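Local atomic coordinates of purine nucleoside phosphorylase (Schistosoma mansoni, PDB entry 5KO5), a protein that probably catalyses the reversible phosphorolysis of purine nucleosides such as inosine and guanosine to the free base and ribose 1-phosphate. Residues A[116-121]-A[240-245]; A[128-133]-A[188-193]; A[192-197]-A[222-227]. One frame throughout, in Å; residues are numbered along the deposited sequence.

In the fold
A single mixed sheet, the central element of the phosphorylase superfamily fold, runs through all three contacts. Contact 1 pairs strands 112-121 and 236-246 in parallel; contact 2, centred about 8 Å away, pairs strands 131-139 and 189-196, and the two meet where 131-139 runs antiparallel to 236-246. Contact 3 continues along strand 189-196, sharing Gly192 and Val193 with contact 2, and joins that strand to the start of helix 224-232; its centre lies about 11 Å from that of contact 1 and 14 Å from that of contact 2. Along the chain both are nested within the loop closed by contact 1, which contributes four residues to the cytosine pocket.

Contact 1 of 3, residues A[116-121]-A[240-245]; sequences TNLAGG and VSLIAN. With CYT (6-aminopyrimidin-2(1H)-one), chain B; EDO (1,2-ethanediol), chain C.
Asn117 and Ser241 meet on one face of two parallel strands through a short side-chain bond: Ser241 OG donates to Asn117 OD1 over 2.6 Å, in the plane of the amide and on a lone pair. With CG lodged between the backbone N and the carbonyl carbon (chi1 64°), the Asn117 amide swings toward Ser241, while its ND2 is spent on Thr223 OG1. The CB of Ala119 packs beside this pair, 3.8 Å from Ser241 OG. On the reverse face Leu118 and Leu242 run alongside each other in the same direction, with Leu118 CD1 3.6 Å from Leu242 CD2; helix 259-283 closes over them through Val262 and Arg269. Between these two layers runs the parallel pairing of the central sheet of the phosphorylase superfamily, in which Asn117 N donates to Val240 O and Leu242 N returns a nearly straight bond (177°) to Asn117 O. Farther along, Gly121 N donates to Asn245 O over 2.8 Å. Asn245 is partly exposed, whereas the other touching residues are buried. Here the cytosine lies against the backbone, its C4 3.3 Å from Gly120 N, and its N4 donates to Asn245 OD1 over 2.9 Å. The other end of that amide is held by Asp250 and Ser247. An ethanediol, probably from the crystallisation liquor, accepts a bond from Leu118 N.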
loop_
_atom_site.group_PDB
_atom_site.type_symbol
_atom_site.label_atom_id
_atom_site.label_comp_id
_atom_site.label_asym_id
_atom_site.label_seq_id
_atom_site.Cartn_x
_atom_site.Cartn_y
_atom_site.Cartn_z
ATOM N N THR A 116 0.655 8.013 22.795
ATOM C CA THR A 116 1.764 8.877 22.412
ATOM C C THR A 116 2.648 8.148 21.408
ATOM O O THR A 116 2.651 6.918 21.331
ATOM C CB THR A 116 2.611 9.335 23.618
ATOM O OG1 THR A 116 3.164 8.189 24.286
ATOM C CG2 THR A 116 1.765 10.142 24.598
ATOM N N ASN A 117 3.385 8.927 20.618
ATOM C CA ASN A 117 4.321 8.361 19.661
ATOM C C ASN A 117 5.444 9.364 19.426
ATOM O O ASN A 117 5.351 10.531 19.814
ATOM C CB ASN A 117 3.631 7.947 18.347
ATOM C CG ASN A 117 3.041 9.121 17.578
ATOM O OD1 ASN A 117 3.748 10.055 17.197
ATOM N ND2 ASN A 117 1.740 9.061 17.320
ATOM N N LEU A 118 6.519 8.883 18.809
ATOM C CA LEU A 118 7.590 9.735 18.304
ATOM C C LEU A 118 7.412 9.859 16.798
ATOM O O LEU A 118 7.108 8.872 16.117
ATOM C CB LEU A 118 8.966 9.133 18.610
ATOM C CG LEU A 118 9.694 9.520 19.902
ATOM C CD1 LEU A 118 10.019 11.008 19.945
ATOM C CD2 LEU A 118 8.903 9.121 21.113
ATOM N N ALA A 119 7.570 11.071 16.273
ATOM C CA ALA A 119 7.271 11.288 14.864
ATOM C C ALA A 119 8.240 12.290 14.252
ATOM O O ALA A 119 8.896 13.059 14.955
ATOM C CB ALA A 119 5.833 11.803 14.686
ATOM N N GLY A 120 8.325 12.272 12.923
ATOM C CA GLY A 120 9.032 13.306 12.194
ATOM C C GLY A 120 8.128 14.494 11.891
ATOM O O GLY A 120 6.976 14.323 11.489
ATOM N N GLY A 121 8.670 15.692 12.076
ATOM C CA GLY A 121 7.931 16.897 11.726
ATOM C C GLY A 121 8.080 17.225 10.247
ATOM O O GLY A 121 9.190 17.206 9.703
ATOM N N VAL A 240 -0.986 11.973 20.723
ATOM C CA VAL A 240 -0.033 13.076 20.778
ATOM C C VAL A 240 1.300 12.592 20.229
ATOM O O VAL A 240 1.828 11.575 20.689
ATOM C CB VAL A 240 0.137 13.590 22.221
ATOM C CG1 VAL A 240 1.187 14.700 22.270
ATOM C CG2 VAL A 240 -1.204 14.065 22.759
ATOM N N SER A 241 1.838 13.311 19.247
ATOM C CA SER A 241 3.166 13.024 18.718
ATOM C C SER A 241 4.197 13.929 19.372
ATOM O O SER A 241 3.981 15.135 19.510
ATOM C CB SER A 241 3.232 13.284 17.213
ATOM O OG SER A 241 2.532 12.293 16.489
ATOM N N LEU A 242 5.320 13.340 19.772
ATOM C CA LEU A 242 6.502 14.102 20.146
ATOM C C LEU A 242 7.396 14.191 18.915
ATOM O O LEU A 242 7.757 13.165 18.336
ATOM C CB LEU A 242 7.236 13.412 21.293
ATOM C CG LEU A 242 8.610 13.979 21.671
ATOM C CD1 LEU A 242 8.517 15.441 22.089
ATOM C CD2 LEU A 242 9.208 13.146 22.783
ATOM N N ILE A 243 7.736 15.410 18.509
ATOM C CA ILE A 243 8.504 15.631 17.287
ATOM C C ILE A 243 9.978 15.364 17.578
ATOM O O ILE A 243 10.609 16.076 18.366
ATOM C CB ILE A 243 8.288 17.046 16.736
ATOM C CG1 ILE A 243 6.790 17.298 16.472
ATOM C CG2 ILE A 243 9.151 17.272 15.507
ATOM C CD1 ILE A 243 6.143 16.266 15.539
ATOM N N ALA A 244 10.535 14.332 16.941
ATOM C CA ALA A 244 11.945 14.007 17.151
ATOM C C ALA A 244 12.872 14.919 16.353
ATOM O O ALA A 244 13.996 15.187 16.782
ATOM C CB ALA A 244 12.209 12.547 16.776
ATOM N N ASN A 245 12.414 15.404 15.205
ATOM C CA ASN A 245 13.246 16.143 14.268
ATOM C C ASN A 245 12.299 16.736 13.248
ATOM O O ASN A 245 11.167 16.277 13.103
ATOM C CB ASN A 245 14.221 15.199 13.553
ATOM C CG ASN A 245 13.508 14.230 12.632
ATOM O OD1 ASN A 245 12.757 13.368 13.096
ATOM N ND2 ASN A 245 13.707 14.384 11.324
HETATM N N3 CYT B . 10.064 9.373 11.755
HETATM C C4 CYT B . 10.840 10.194 12.465
HETATM N N1 CYT B . 9.459 8.256 13.763
HETATM C C2 CYT B . 9.370 8.384 12.372
HETATM O O2 CYT B . 8.681 7.587 11.727
HETATM N N4 CYT B . 11.509 11.141 11.799
HETATM C C5 CYT B . 10.936 10.087 13.887
HETATM C C6 CYT B . 10.240 9.108 14.483
HETATM C C1 EDO C . 5.937 5.527 17.076
HETATM O O1 EDO C . 6.075 4.619 15.976
HETATM C C2 EDO C . 6.226 4.846 18.395
HETATM O O2 EDO C . 6.807 5.808 19.273
#

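Contact 2 of 3, residues A[128-133]-A[188-193]; sequences SGDFVL and LVHEGV
The imidazole of His190 has the carbonyl oxygen of Phe131 at its edge, near the ring plane, while the carboxylate of Asp130 approaches obliquely, the two flat groups turned 32° from each other. The distance from Asp130 OD2 to His190 NE2 is 3.2 Å. Asp130 OD2 accepts a hydrogen bond from the backbone N of Lys127, which fixes the carboxylate from its own side of the chain. A water within reach of His190 NE2 also contacts Asp130 OD1, though weakly. The phenyl ring of Phe131 meets Leu188 and Val189 at a slant: its CD2 is 4.1 Å from Leu188 CB, and beyond the two segments the ring meets that of Trp276. CG of Phe131 stands opposite its own carbonyl carbon (chi1 -59°), which carries the ring toward helix 259-283. On that same face Leu133 crosses Val189, Leu133 CG to Val189 CG1 at 3.8 Å, and Ala176 and Leu177 of helix 170-182 pack on this pair. Val132, directed to the His190 face, puts CG1 3.4 Å from Gly192 N.

Four backbone bonds tie the strands. Phe131 N donates to Leu188 O and His190 N to Phe131 O, then Leu133 N to His190 O and Gly192 N to Leu133 O, the last the most bent at 148°. Phe131 and Leu133 thus each bond through both N and O to the two neighbours of their partner, Val189 or Glu191. This is the pattern of parallel beta pairing, here between two adjacent strands of the mixed sheet in the phosphorylase superfamily fold.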
loop_
_atom_site.group_PDB
_atom_site.type_symbol
_atom_site.label_atom_id
_atom_site.label_comp_id
_atom_site.label_asym_id
_atom_site.label_seq_id
_atom_site.Cartn_x
_atom_site.Cartn_y
_atom_site.Cartn_z
ATOM N N SER A 128 12.170 20.038 16.892
ATOM C CA SER A 128 12.457 18.911 17.768
ATOM C C SER A 128 12.037 19.247 19.195
ATOM O O SER A 128 12.346 20.333 19.705
ATOM C CB SER A 128 13.959 18.624 17.725
ATOM O OG SER A 128 14.302 17.512 18.530
ATOM N N GLY A 129 11.325 18.321 19.835
ATOM C CA GLY A 129 10.829 18.533 21.177
ATOM C C GLY A 129 9.430 19.112 21.266
ATOM O O GLY A 129 8.901 19.231 22.378
ATOM N N ASP A 130 8.816 19.480 20.142
ATOM C CA ASP A 130 7.443 19.964 20.162
ATOM C C ASP A 130 6.477 18.790 20.285
ATOM O O ASP A 130 6.816 17.640 20.003
ATOM C CB ASP A 130 7.114 20.729 18.875
ATOM C CG ASP A 130 7.757 22.117 18.813
ATOM O OD1 ASP A 130 8.298 22.600 19.832
ATOM O OD2 ASP A 130 7.706 22.739 17.729
ATOM N N PHE A 131 5.256 19.094 20.712
ATOM C CA PHE A 131 4.173 18.123 20.774
ATOM C C PHE A 131 3.120 18.497 19.742
ATOM O O PHE A 131 2.810 19.680 19.562
ATOM C CB PHE A 131 3.505 18.116 22.149
ATOM C CG PHE A 131 4.434 17.804 23.279
ATOM C CD1 PHE A 131 4.955 16.527 23.436
ATOM C CD2 PHE A 131 4.770 18.778 24.203
ATOM C CE1 PHE A 131 5.812 16.237 24.496
ATOM C CE2 PHE A 131 5.619 18.494 25.261
ATOM C CZ PHE A 131 6.139 17.222 25.404
ATOM N N VAL A 132 2.553 17.492 19.080
ATOM C CA VAL A 132 1.458 17.701 18.137
ATOM C C VAL A 132 0.241 16.904 18.592
ATOM O O VAL A 132 0.292 15.668 18.674
ATOM C CB VAL A 132 1.863 17.344 16.701
ATOM C CG1 VAL A 132 0.675 17.520 15.766
ATOM C CG2 VAL A 132 3.031 18.220 16.260
ATOM N N LEU A 133 -0.843 17.613 18.908
ATOM C CA LEU A 133 -2.133 16.969 19.111
ATOM C C LEU A 133 -2.651 16.531 17.748
ATOM O O LEU A 133 -2.857 17.364 16.861
ATOM C CB LEU A 133 -3.115 17.945 19.761
ATOM C CG LEU A 133 -2.624 18.627 21.038
ATOM C CD1 LEU A 133 -3.659 19.620 21.547
ATOM C CD2 LEU A 133 -2.283 17.596 22.107
ATOM N N LEU A 188 4.931 24.808 23.246
ATOM C CA LEU A 188 5.418 23.573 22.648
ATOM C C LEU A 188 4.337 22.802 21.905
ATOM O O LEU A 188 4.660 21.839 21.202
ATOM C CB LEU A 188 5.980 22.652 23.737
ATOM C CG LEU A 188 7.117 23.200 24.591
ATOM C CD1 LEU A 188 7.533 22.155 25.611
ATOM C CD2 LEU A 188 8.296 23.608 23.720
ATOM N N VAL A 189 3.070 23.181 22.048
ATOM C CA VAL A 189 1.946 22.339 21.645
ATOM C C VAL A 189 1.350 22.876 20.348
ATOM O O VAL A 189 0.964 24.051 20.267
ATOM C CB VAL A 189 0.886 22.248 22.754
ATOM C CG1 VAL A 189 -0.265 21.324 22.328
ATOM C CG2 VAL A 189 1.516 21.771 24.056
ATOM N N HIS A 190 1.268 22.011 19.343
ATOM C CA HIS A 190 0.644 22.290 18.058
ATOM C C HIS A 190 -0.472 21.279 17.833
ATOM O O HIS A 190 -0.675 20.358 18.625
ATOM C CB HIS A 190 1.665 22.155 16.923
ATOM C CG HIS A 190 2.865 23.034 17.076
ATOM N ND1 HIS A 190 3.085 24.137 16.277
ATOM C CD2 HIS A 190 3.914 22.972 17.930
ATOM C CE1 HIS A 190 4.215 24.720 16.638
ATOM N NE2 HIS A 190 4.735 24.036 17.641
ATOM N N GLU A 191 -1.198 21.450 16.734
ATOM C CA GLU A 191 -2.117 20.428 16.255
ATOM C C GLU A 191 -1.776 20.112 14.807
ATOM O O GLU A 191 -1.194 20.937 14.100
ATOM C CB GLU A 191 -3.576 20.854 16.392
ATOM C CG GLU A 191 -3.940 22.047 15.544
ATOM C CD GLU A 191 -5.407 22.405 15.663
ATOM O OE1 GLU A 191 -5.979 22.209 16.757
ATOM O OE2 GLU A 191 -5.988 22.868 14.658
ATOM N N GLY A 192 -2.122 18.912 14.360
ATOM C CA GLY A 192 -1.754 18.601 12.993
ATOM C C GLY A 192 -2.245 17.248 12.530
ATOM O O GLY A 192 -2.797 16.450 13.297
ATOM N N VAL A 193 -1.999 17.004 11.246
ATOM C CA VAL A 193 -2.405 15.784 10.556
ATOM C C VAL A 193 -1.226 14.819 10.527
ATOM O O VAL A 193 -0.108 15.204 10.156
ATOM C CB VAL A 193 -2.858 16.108 9.121
ATOM C CG1 VAL A 193 -3.111 14.820 8.320
ATOM C CG2 VAL A 193 -4.095 16.991 9.142
HETATM O O HOH W 1 7.010 25.130 19.620
#

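Contact 3 of 3, residues A[192-197]-A[222-227]; sequences GVYAFN and STVPEV
Tyr194 and Phe196 both carry CG trans to the backbone N (chi1 -179° and 179°), a shared setting that throws the two rings from the same side of strand 189-196 onto the chain around Ser222 and the first turn of helix 224-232. The tyrosine reaches with its hydroxyl: Ser222 N donates to Tyr194 OH over 3.1 Å in a fairly straight bond, and Ser222 O lies 3.0 Å from Tyr194 OH. A water at the ring edge, in its plane, sits 2.7 Å from Tyr194 OH, and its link to Ser222 OG is weak. The buried phenol is thus held by the backbone N-H of Ser222 and one water.

Val224 wedges between the two aromatic side chains. Its CG2 touches Tyr194 CD1 at 3.7 Å, and its CB lies 3.8 Å from Phe196 CD2. Farther out on Phe196, Pro225 faces it from the other side and sets CD over one ring face, 4.1 Å from the centroid and 29° off the normal, a CH-pi contact; Pro225 CG also closes to 3.5 Å on Phe196 CE2. Leu145 of the third subunit packs on Phe196 as well, so this ring takes part in a subunit interface. Ser222 OG and Thr223 OG1 are hydrogen-bonded to each other, and Thr223 OG1 also takes a bond from Asn117 ND2.

Thr223 occupies the N-cap position without a capping bond from its side chain. In this part of the phosphorylase fold the N-terminus of helix 224-232 packs on strand 189-196 of the central sheet through two aromatics, beside the cytosine pocket, whose residue Met221 directly precedes Ser222.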
loop_
_atom_site.group_PDB
_atom_site.type_symbol
_atom_site.label_atom_id
_atom_site.label_comp_id
_atom_site.label_asym_id
_atom_site.label_seq_id
_atom_site.Cartn_x
_atom_site.Cartn_y
_atom_site.Cartn_z
ATOM N N GLY A 192 -2.122 18.912 14.360
ATOM C CA GLY A 192 -1.754 18.601 12.993
ATOM C C GLY A 192 -2.245 17.248 12.530
ATOM O O GLY A 192 -2.797 16.450 13.297
ATOM N N VAL A 193 -1.999 17.004 11.246
ATOM C CA VAL A 193 -2.405 15.784 10.556
ATOM C C VAL A 193 -1.226 14.819 10.527
ATOM O O VAL A 193 -0.108 15.204 10.156
ATOM C CB VAL A 193 -2.858 16.108 9.121
ATOM C CG1 VAL A 193 -3.111 14.820 8.320
ATOM C CG2 VAL A 193 -4.095 16.991 9.142
ATOM N N TYR A 194 -1.481 13.564 10.892
ATOM C CA TYR A 194 -0.455 12.525 10.991
ATOM C C TYR A 194 -0.483 11.631 9.753
ATOM O O TYR A 194 -1.510 11.019 9.440
ATOM C CB TYR A 194 -0.727 11.691 12.244
ATOM C CG TYR A 194 0.236 10.566 12.565
ATOM C CD1 TYR A 194 0.073 9.306 11.997
ATOM C CD2 TYR A 194 1.248 10.743 13.507
ATOM C CE1 TYR A 194 0.927 8.267 12.321
ATOM C CE2 TYR A 194 2.111 9.705 13.843
ATOM C CZ TYR A 194 1.941 8.474 13.243
ATOM O OH TYR A 194 2.773 7.441 13.576
ATOM N N ALA A 195 0.648 11.529 9.062
ATOM C CA ALA A 195 0.769 10.569 7.971
ATOM C C ALA A 195 1.329 9.272 8.525
ATOM O O ALA A 195 2.368 9.283 9.187
ATOM C CB ALA A 195 1.723 11.087 6.899
ATOM N N PHE A 196 0.662 8.153 8.219
ATOM C CA PHE A 196 1.123 6.830 8.636
ATOM C C PHE A 196 1.981 6.249 7.516
ATOM O O PHE A 196 1.471 5.928 6.437
ATOM C CB PHE A 196 -0.088 5.952 8.943
ATOM C CG PHE A 196 0.234 4.530 9.367
ATOM C CD1 PHE A 196 1.468 4.172 9.918
ATOM C CD2 PHE A 196 -0.737 3.539 9.207
ATOM C CE1 PHE A 196 1.722 2.849 10.290
ATOM C CE2 PHE A 196 -0.484 2.211 9.584
ATOM C CZ PHE A 196 0.751 1.871 10.141
ATOM N N ASN A 197 3.297 6.186 7.767
ATOM C CA ASN A 197 4.265 5.443 6.957
ATOM C C ASN A 197 4.437 4.071 7.584
ATOM O O ASN A 197 4.875 3.962 8.729
ATOM C CB ASN A 197 5.606 6.178 7.005
ATOM C CG ASN A 197 6.761 5.347 6.474
ATOM O OD1 ASN A 197 6.570 4.487 5.612
ATOM N ND2 ASN A 197 7.976 5.618 6.970
ATOM N N SER A 222 3.166 4.381 13.470
ATOM C CA SER A 222 2.310 3.712 14.436
ATOM C C SER A 222 0.985 4.451 14.502
ATOM O O SER A 222 0.660 5.253 13.621
ATOM C CB SER A 222 2.992 3.680 15.814
ATOM O OG SER A 222 3.042 4.983 16.359
ATOM N N THR A 223 0.228 4.154 15.559
ATOM C CA THR A 223 -0.872 4.973 16.063
ATOM C C THR A 223 -2.155 4.820 15.256
ATOM O O THR A 223 -3.196 4.485 15.822
ATOM C CB THR A 223 -0.439 6.429 16.200
ATOM O OG1 THR A 223 0.638 6.483 17.150
ATOM C CG2 THR A 223 -1.591 7.291 16.705
ATOM N N VAL A 224 -2.101 5.055 13.948
ATOM C CA VAL A 224 -3.278 4.959 13.086
ATOM C C VAL A 224 -3.977 3.600 13.190
ATOM O O VAL A 224 -5.216 3.567 13.267
ATOM C CB VAL A 224 -2.940 5.387 11.647
ATOM C CG1 VAL A 224 -4.062 5.019 10.675
ATOM C CG2 VAL A 224 -2.663 6.893 11.606
ATOM N N PRO A 225 -3.270 2.463 13.234
ATOM C CA PRO A 225 -4.001 1.186 13.379
ATOM C C PRO A 225 -4.792 1.116 14.671
ATOM O O PRO A 225 -5.972 0.741 14.662
ATOM C CB PRO A 225 -2.887 0.125 13.312
ATOM C CG PRO A 225 -1.779 0.814 12.505
ATOM C CD PRO A 225 -1.829 2.248 12.974
ATOM N N GLU A 226 -4.180 1.546 15.775
ATOM C CA GLU A 226 -4.870 1.510 17.061
ATOM C C GLU A 226 -6.036 2.476 17.078
ATOM O O GLU A 226 -7.099 2.154 17.630
ATOM C CB GLU A 226 -3.900 1.866 18.190
ATOM C CG GLU A 226 -2.828 0.840 18.429
ATOM C CD GLU A 226 -1.519 1.197 17.768
ATOM O OE1 GLU A 226 -1.554 1.679 16.625
ATOM O OE2 GLU A 226 -0.453 0.989 18.393
ATOM N N VAL A 227 -5.851 3.673 16.507
ATOM C CA VAL A 227 -6.929 4.652 16.413
ATOM C C VAL A 227 -8.130 4.061 15.694
ATOM O O VAL A 227 -9.280 4.252 16.112
ATOM C CB VAL A 227 -6.437 5.932 15.706
ATOM C CG1 VAL A 227 -7.612 6.856 15.416
ATOM C CG2 VAL A 227 -5.393 6.653 16.553
HETATM O O HOH W 2 4.834 7.643 15.271
#